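Local coordinates for protein acyl-coenzyme A oxidase 3 (Yarrowia lipolytica, PDB 5YS9) that oxidises acyl-CoA substrates of different chain lengths to (2E)-enoyl-CoA with FAD and molecular oxygen, releasing hydrogen peroxide in peroxisomal fatty acid beta-oxidation, at residues N671-P674 with P675-S679; E595-S598 with G599-L602; G123-G127 with L128-A132. All coordinates share one frame; numbering follows the deposited sequence.

Contact 1: residues N671-P674 with P675-S679; sequences NPRP and PYYES
Arg673 sets CB over one face of the Tyr677 ring, 3.9 Å from Tyr677 CG. With chi1 at 61°, CG of Arg673 sits between its own backbone N and carbonyl carbon and still skirts the CD2 side of the ring, before CD passes 4.1 Å from Tyr677 CD2. Bends at chi2 and chi3 then carry the chain off the tyrosine, and the guanidinium comes to rest with one face against CG of Pro672, its plane 57° from that of the phenol. At the tip, NH1 is hydrogen-bonded to Ser240 OG of the second subunit. Between Arg673 and the helix lies a type I beta turn running from Pro674 to Tyr677, closed by Tyr677 N donating to Pro674 O (3.0 Å). It delivers the chain into helix 677-685, whose N-cap position belongs to Tyr676. An Asx turn precedes it: Asn671 OD1 accepts from Arg673 N at 2.9 Å along a nearly straight N-H. Tyr676 folds back on the turn, its ring receiving CB of Pro674 over one face, 3.6 Å from the centroid and 16° off the normal, a CH-pi contact in which the two side chains cross at about a right angle. The proline also meets the next tyrosine, its CD lying 3.8 Å from CB of Tyr677. Both phenols have polar partners: Tyr677 OH bonds to Arg682, five residues on, while Tyr676 OH reaches Arg121 of the second subunit, against which this C-terminal segment packs.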
# COMPACT_ATOMS: atom_id res chain seq x y z
N ASN A 671 -11.30 4.06 33.51
CA ASN A 671 -12.45 4.90 33.22
C ASN A 671 -13.21 4.44 31.98
O ASN A 671 -12.70 4.50 30.89
CB ASN A 671 -12.00 6.33 33.01
CG ASN A 671 -13.16 7.30 32.93
OD1 ASN A 671 -14.30 6.92 32.81
ND2 ASN A 671 -12.85 8.57 33.02
N PRO A 672 -14.45 4.00 32.16
CA PRO A 672 -15.22 3.50 31.02
C PRO A 672 -15.86 4.62 30.17
O PRO A 672 -16.48 4.34 29.14
CB PRO A 672 -16.31 2.70 31.68
CG PRO A 672 -16.54 3.40 32.99
CD PRO A 672 -15.20 3.87 33.44
N ARG A 673 -15.78 5.87 30.57
CA ARG A 673 -16.39 6.87 29.73
C ARG A 673 -15.38 7.79 29.09
O ARG A 673 -14.31 8.01 29.61
CB ARG A 673 -17.58 7.59 30.39
CG ARG A 673 -17.29 8.35 31.65
CD ARG A 673 -18.36 8.12 32.69
NE ARG A 673 -17.73 7.67 33.92
CZ ARG A 673 -18.16 6.68 34.67
NH1 ARG A 673 -19.25 6.02 34.36
NH2 ARG A 673 -17.48 6.36 35.74
N PRO A 674 -15.70 8.23 27.89
CA PRO A 674 -14.75 9.00 27.11
C PRO A 674 -14.54 10.38 27.67
O PRO A 674 -15.45 10.87 28.31
CB PRO A 674 -15.43 9.12 25.71
CG PRO A 674 -16.85 8.87 25.94
CD PRO A 674 -16.98 8.03 27.18
N PRO A 675 -13.39 11.03 27.39
CA PRO A 675 -13.21 12.42 27.86
C PRO A 675 -14.35 13.41 27.40
O PRO A 675 -14.62 14.39 28.09
CB PRO A 675 -11.83 12.82 27.31
CG PRO A 675 -11.49 11.84 26.27
CD PRO A 675 -12.38 10.64 26.39
N TYR A 676 -15.06 13.06 26.35
CA TYR A 676 -16.10 13.90 25.81
C TYR A 676 -17.50 13.42 26.22
O TYR A 676 -18.47 13.69 25.54
CB TYR A 676 -15.96 14.03 24.29
CG TYR A 676 -15.79 12.71 23.61
CD1 TYR A 676 -16.89 12.01 23.19
CD2 TYR A 676 -14.54 12.16 23.41
CE1 TYR A 676 -16.76 10.79 22.59
CE2 TYR A 676 -14.40 10.95 22.80
CZ TYR A 676 -15.51 10.27 22.39
OH TYR A 676 -15.40 9.07 21.80
N TYR A 677 -17.59 12.65 27.28
CA TYR A 677 -18.87 12.08 27.64
C TYR A 677 -19.91 13.11 28.05
O TYR A 677 -21.03 13.08 27.58
CB TYR A 677 -18.69 11.05 28.75
CG TYR A 677 -19.98 10.45 29.24
CD1 TYR A 677 -20.68 9.56 28.46
CD2 TYR A 677 -20.49 10.78 30.47
CE1 TYR A 677 -21.85 9.01 28.90
CE2 TYR A 677 -21.67 10.23 30.91
CZ TYR A 677 -22.34 9.35 30.12
OH TYR A 677 -23.51 8.80 30.56
N GLU A 678 -19.53 14.02 28.92
CA GLU A 678 -20.43 15.07 29.36
C GLU A 678 -20.75 16.12 28.31
O GLU A 678 -21.87 16.57 28.20
CB GLU A 678 -19.92 15.72 30.64
CG GLU A 678 -19.45 14.72 31.68
CD GLU A 678 -20.56 14.16 32.54
OE1 GLU A 678 -21.73 14.53 32.33
OE2 GLU A 678 -20.27 13.34 33.43
N SER A 679 -19.72 16.53 27.60
CA SER A 679 -19.84 17.50 26.54
C SER A 679 -20.57 17.06 25.30
O SER A 679 -21.32 17.82 24.72
CB SER A 679 -18.48 18.07 26.19
OG SER A 679 -17.71 17.13 25.50

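Contact 2: residues E595-S598 with G599-L602; sequences EEDS and GLFL
Leu600 and Asp597 meet side chain to side chain, the methyl CD2 of the leucine lying 3.6 Å from the carboxylate carbon CG of the aspartate, while CD1 stays 3.9 Å from OD1. The backbone joins the same two residues, Leu600 N donating to Asp597 O over a long 3.3 Å from well above the carbonyl plane. That oxygen also faces the rim of the Phe601 ring, in its plane, with CD1 at 3.1 Å and CE1 at 3.3 Å. A chi1 of -53° sets the phenylalanine CG beside its own backbone N and brings the ring edge to Asp597 O. One residue on, Leu602 N bonds to Ser598 O at 3.1 Å, in the carbonyl plane, the regular alpha-helical bond of helix 598-604. Asp597 is the break between this helix and helix 579-596. Farther out, Trp514 meets Phe601 edge-to-face, helix 547-573 packs on Leu600, and Lys555 of that helix forms a long, weak ion pair with OD2 of Asp597. Ser598 and Leu602 also pack on Gly599 and Arg603 of the second subunit, respectively. Since the hydrogens on an aromatic rim carry a slight positive charge, the ring edge probably adds a weak attraction at Asp597 O, complementing the bent N-H bond from Leu600.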
# COMPACT_ATOMS: atom_id res chain seq x y z
N GLU A 595 7.28 -18.24 -11.86
CA GLU A 595 5.86 -18.51 -11.79
C GLU A 595 5.00 -17.26 -11.88
O GLU A 595 3.95 -17.27 -12.49
CB GLU A 595 5.55 -19.28 -10.52
CG GLU A 595 4.11 -19.70 -10.40
CD GLU A 595 3.83 -20.34 -9.08
OE1 GLU A 595 4.16 -19.73 -8.05
OE2 GLU A 595 3.30 -21.45 -9.06
N GLU A 596 5.44 -16.18 -11.25
CA GLU A 596 4.75 -14.91 -11.31
C GLU A 596 4.77 -14.32 -12.71
O GLU A 596 3.87 -13.58 -13.07
CB GLU A 596 5.27 -13.92 -10.27
CG GLU A 596 5.05 -14.36 -8.83
CD GLU A 596 3.60 -14.30 -8.39
OE1 GLU A 596 2.89 -15.31 -8.51
OE2 GLU A 596 3.16 -13.24 -7.91
N ASP A 597 5.79 -14.63 -13.48
CA ASP A 597 5.88 -14.09 -14.82
C ASP A 597 6.08 -15.21 -15.82
O ASP A 597 7.01 -15.20 -16.61
CB ASP A 597 7.03 -13.10 -14.90
CG ASP A 597 6.59 -11.73 -15.35
OD1 ASP A 597 5.72 -11.63 -16.22
OD2 ASP A 597 7.13 -10.74 -14.82
N SER A 598 5.12 -16.12 -15.84
CA SER A 598 5.17 -17.31 -16.66
C SER A 598 5.21 -16.96 -18.13
O SER A 598 5.85 -17.63 -18.91
CB SER A 598 3.99 -18.22 -16.36
OG SER A 598 2.78 -17.61 -16.75
N GLY A 599 4.50 -15.91 -18.49
CA GLY A 599 4.34 -15.50 -19.87
C GLY A 599 5.65 -15.18 -20.55
O GLY A 599 5.81 -15.43 -21.72
N LEU A 600 6.57 -14.59 -19.82
CA LEU A 600 7.85 -14.23 -20.38
C LEU A 600 8.54 -15.47 -20.89
O LEU A 600 9.09 -15.48 -21.97
CB LEU A 600 8.71 -13.65 -19.27
CG LEU A 600 8.92 -12.15 -19.13
CD1 LEU A 600 7.74 -11.34 -19.58
CD2 LEU A 600 9.29 -11.83 -17.70
N PHE A 601 8.51 -16.51 -20.07
CA PHE A 601 9.11 -17.80 -20.39
C PHE A 601 8.45 -18.59 -21.51
O PHE A 601 9.12 -19.25 -22.28
CB PHE A 601 9.32 -18.60 -19.12
CG PHE A 601 10.08 -17.85 -18.09
CD1 PHE A 601 9.44 -16.98 -17.24
CD2 PHE A 601 11.44 -17.98 -18.00
CE1 PHE A 601 10.14 -16.27 -16.30
CE2 PHE A 601 12.15 -17.27 -17.07
CZ PHE A 601 11.50 -16.42 -16.22
N LEU A 602 7.13 -18.52 -21.57
CA LEU A 602 6.37 -19.09 -22.68
C LEU A 602 6.69 -18.39 -24.01
O LEU A 602 7.00 -19.01 -25.01
CB LEU A 602 4.86 -19.04 -22.39
CG LEU A 602 4.14 -20.35 -21.99
CD1 LEU A 602 5.03 -21.41 -21.34
CD2 LEU A 602 2.90 -20.07 -21.12

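Contact 3: residues G123-G127 with L128-A132; sequences GVHTG and LFMGA
A chi1 of 174° turns the His125 imidazole beside its own carbonyl carbon, and Met130, with CG next to its backbone N (chi1 -74°), runs alongside it in the same direction. The methionine CG comes within 3.8 Å of His125 NE2, and SD lies 4.5 Å from the ring centroid, approaching obliquely. Phe129 adds a second ring, its plane only 20° from that of the imidazole but displaced, with centroids 5.9 Å apart, so there is little stacking. Underneath is a pi-type widening of helix 116-136, part of the N-terminal helical region of this acyl-CoA oxidase. Three successive bonds span five residues: Leu128 N to Gly123 O, Phe129 N to Val124 O (2.9 Å) and Met130 N to His125 O (3.0 Å). Gly123 O takes two donors, Gly127 N as well as Leu128 N, and Gly131 N to Gly127 O (2.8 Å) restores the alpha spacing. On another side of the helix, Val124 CG1 touches Leu128 CD1 at 4.1 Å, and the valine side chain stands about 4 Å from a bound FAD. The buried imidazole has partners beyond the helix: Gly158 N bonds to ND1, and Ala150 O makes a weak bond with NE2.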
# COMPACT_ATOMS: atom_id res chain seq x y z
N GLY A 123 19.52 13.50 8.85
CA GLY A 123 20.04 13.24 7.50
C GLY A 123 20.13 14.43 6.53
O GLY A 123 21.10 14.53 5.76
N VAL A 124 19.16 15.32 6.57
CA VAL A 124 19.19 16.44 5.65
C VAL A 124 20.39 17.33 5.85
O VAL A 124 20.94 17.83 4.89
CB VAL A 124 17.90 17.28 5.66
CG1 VAL A 124 16.70 16.45 5.28
CG2 VAL A 124 17.69 17.97 6.99
N HIS A 125 20.76 17.61 7.08
CA HIS A 125 22.05 18.22 7.34
C HIS A 125 23.22 17.27 7.18
O HIS A 125 24.19 17.55 6.50
CB HIS A 125 22.08 18.80 8.75
CG HIS A 125 23.42 19.32 9.15
ND1 HIS A 125 23.80 20.62 8.95
CD2 HIS A 125 24.49 18.69 9.67
CE1 HIS A 125 25.04 20.78 9.36
NE2 HIS A 125 25.48 19.62 9.80
N THR A 126 23.10 16.13 7.80
CA THR A 126 24.20 15.22 7.95
C THR A 126 24.69 14.66 6.61
O THR A 126 25.88 14.52 6.39
CB THR A 126 23.90 14.21 9.07
OG1 THR A 126 24.83 14.41 10.14
CG2 THR A 126 23.94 12.78 8.62
N GLY A 127 23.76 14.33 5.73
CA GLY A 127 24.14 13.85 4.43
C GLY A 127 23.98 14.80 3.27
O GLY A 127 24.90 15.01 2.51
N LEU A 128 22.78 15.35 3.11
CA LEU A 128 22.54 16.21 1.96
C LEU A 128 23.27 17.54 1.95
O LEU A 128 23.96 17.85 1.02
CB LEU A 128 21.05 16.45 1.79
CG LEU A 128 20.12 15.26 1.71
CD1 LEU A 128 18.69 15.75 1.79
CD2 LEU A 128 20.36 14.55 0.40
N PHE A 129 23.19 18.29 3.04
CA PHE A 129 23.90 19.58 3.12
C PHE A 129 25.40 19.42 3.25
O PHE A 129 26.13 20.04 2.52
CB PHE A 129 23.44 20.46 4.29
CG PHE A 129 24.21 21.78 4.39
CD1 PHE A 129 23.83 22.87 3.62
CD2 PHE A 129 25.31 21.91 5.25
CE1 PHE A 129 24.51 24.09 3.71
CE2 PHE A 129 26.02 23.12 5.33
CZ PHE A 129 25.60 24.22 4.56
N MET A 130 25.83 18.62 4.22
CA MET A 130 27.25 18.28 4.38
C MET A 130 27.83 17.59 3.13
O MET A 130 28.96 17.85 2.76
CB MET A 130 27.48 17.39 5.60
CG MET A 130 27.39 18.10 6.94
SD MET A 130 28.27 19.66 7.02
CE MET A 130 29.95 19.06 7.10
N GLY A 131 27.03 16.76 2.47
CA GLY A 131 27.39 16.17 1.20
C GLY A 131 27.64 17.16 0.11
O GLY A 131 28.55 16.97 -0.67
N ALA A 132 26.82 18.20 0.05
CA ALA A 132 26.96 19.24 -0.98
C ALA A 132 28.18 20.11 -0.76
O ALA A 132 28.91 20.33 -1.70
CB ALA A 132 25.73 20.12 -1.00

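How the contacts relate
Along the chain the order is contact 3, contact 2, contact 1, each closing before the next opens. Contact 3 belongs to helix 116-136 of the N-terminal family region, near an FAD; contacts 2 and 1 both fall in the C-terminal acyl-CoA oxidase region, at the junction of helices 579-596 and 598-604 and at the start of helix 677-685. None touches another. The centres of contact 2 and contact 3 lie about 43 Å apart, on opposite sides of the chain's centre. The centre of contact 1 is about 47 Å from that of contact 3 and about 58 Å from that of contact 2. Contacts 1 and 2 both touch the second subunit, so two distant parts of the C-terminal region contribute to the dimer interface.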